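Long-range contact in Afp1 (Serratia entomophila, PDB 6RBN), which probably builds the inner tube of a contractile injection particle, the anti-feeding prophage, and is related to the T4 tail tube protein gp19: residues A[31-36]-A[64-69]. Residues are numbered along the deposited sequence; the frame is centred on the assembly and turned at random.
Sequences TSASGL and ITLSKG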
# COMPACT_ATOMS: atom_id res chain seq x y z
N THR A 31 27.40 32.05 7.28
CA THR A 31 26.19 31.26 7.10
C THR A 31 24.95 32.07 7.43
O THR A 31 23.97 32.05 6.67
CB THR A 31 26.25 30.01 7.97
OG1 THR A 31 27.44 29.29 7.67
CG2 THR A 31 25.06 29.12 7.71
N SER A 32 24.97 32.78 8.55
CA SER A 32 23.83 33.56 9.00
C SER A 32 24.27 34.99 9.29
O SER A 32 25.46 35.26 9.50
CB SER A 32 23.19 32.96 10.25
OG SER A 32 22.67 31.67 9.98
N ALA A 33 23.29 35.89 9.29
CA ALA A 33 23.52 37.29 9.62
C ALA A 33 22.19 37.86 10.07
O ALA A 33 21.27 37.99 9.26
CB ALA A 33 24.07 38.05 8.42
N SER A 34 22.08 38.20 11.35
CA SER A 34 20.82 38.69 11.90
C SER A 34 21.07 39.87 12.83
O SER A 34 22.20 40.11 13.27
CB SER A 34 20.08 37.58 12.65
OG SER A 34 20.80 37.17 13.79
N GLY A 35 20.00 40.59 13.12
CA GLY A 35 20.05 41.67 14.08
C GLY A 35 20.41 43.03 13.54
O GLY A 35 20.91 43.87 14.29
N LEU A 36 20.17 43.28 12.26
CA LEU A 36 20.56 44.55 11.65
C LEU A 36 19.37 45.51 11.65
O LEU A 36 18.92 46.01 10.62
CB LEU A 36 21.09 44.32 10.24
CG LEU A 36 22.53 43.81 10.11
CD1 LEU A 36 22.66 42.30 10.29
CD2 LEU A 36 23.14 44.23 8.80
N ILE A 64 24.48 42.67 16.43
CA ILE A 64 24.53 41.97 15.16
C ILE A 64 25.17 40.61 15.38
O ILE A 64 26.23 40.51 16.01
CB ILE A 64 25.30 42.80 14.12
CG1 ILE A 64 24.55 44.10 13.88
CG2 ILE A 64 25.48 42.04 12.82
CD1 ILE A 64 25.35 45.11 13.17
N THR A 65 24.53 39.56 14.87
CA THR A 65 24.99 38.19 15.03
C THR A 65 25.45 37.65 13.68
O THR A 65 24.66 37.60 12.73
CB THR A 65 23.88 37.31 15.60
OG1 THR A 65 23.57 37.73 16.93
CG2 THR A 65 24.29 35.86 15.59
N LEU A 66 26.71 37.25 13.60
CA LEU A 66 27.27 36.58 12.44
C LEU A 66 27.71 35.18 12.86
O LEU A 66 28.21 35.00 13.97
CB LEU A 66 28.46 37.34 11.87
CG LEU A 66 28.24 38.74 11.30
CD1 LEU A 66 29.56 39.36 10.91
CD2 LEU A 66 27.33 38.68 10.10
N SER A 67 27.53 34.20 11.99
CA SER A 67 27.94 32.85 12.31
C SER A 67 28.50 32.16 11.08
O SER A 67 27.90 32.22 10.00
CB SER A 67 26.78 32.03 12.89
OG SER A 67 25.79 31.80 11.91
N LYS A 68 29.65 31.51 11.24
CA LYS A 68 30.29 30.76 10.17
C LYS A 68 30.88 29.48 10.74
O LYS A 68 30.88 29.26 11.95
CB LYS A 68 31.37 31.58 9.47
CG LYS A 68 32.57 31.87 10.34
CD LYS A 68 33.62 32.60 9.56
CE LYS A 68 34.25 31.67 8.55
NZ LYS A 68 35.38 32.28 7.81
N GLY A 69 31.40 28.64 9.85
CA GLY A 69 31.95 27.37 10.26
C GLY A 69 33.42 27.46 10.65
O GLY A 69 34.09 28.46 10.43
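Ser34 and Thr65 face each other as an antiparallel hydrogen-bonded pair, joined by both of their backbone bonds. Thr65 N reaches Ser34 O at 2.9 Å, and Ser34 N gives its hydrogen to Thr65 O at 3.0 Å. Toward Ser67 the two strands hold each other less evenly: both bonds of the Ser32–Ser67 pair are weak, while Thr31 N, just before the strand, hydrogen-bonds to Ser67 O at 2.8 Å, so this oxygen accepts two N-H groups, the one from Ser32 weakly. The face carrying Ala33 and Leu66 is the buried one, and Leu36 from the loop beyond Gly35 joins it. Ala33 CB meets Leu66 CD2 at 3.7 Å. With Ile64 CG1 turned anti to its own carbonyl carbon (chi1 -62°), CG2 meets Leu36 CD1 at 3.8 Å and CG1 lies near Gly35 O. The other face is polar and partly exposed. There Ser34 OG rests on Thr65 CB, and Ser67 OG, set between its own N and carbonyl carbon (chi1 68°), touches Ser32 CB. In the curled antiparallel sheet of this gp19-like fold, strand 63-69 runs between 32-34 and 134-140. Ile96 packs on Ala33 and Leu36, Trp110 on Leu36, Val112 on Leu36 and Ile64, and Phe30, Ile137 and Leu139 on Leu66; Ser32 and Ala33 pair with a strand of a second subunit, which carries the sheet across the interface to another copy of the protein, consistent with a tube subunit.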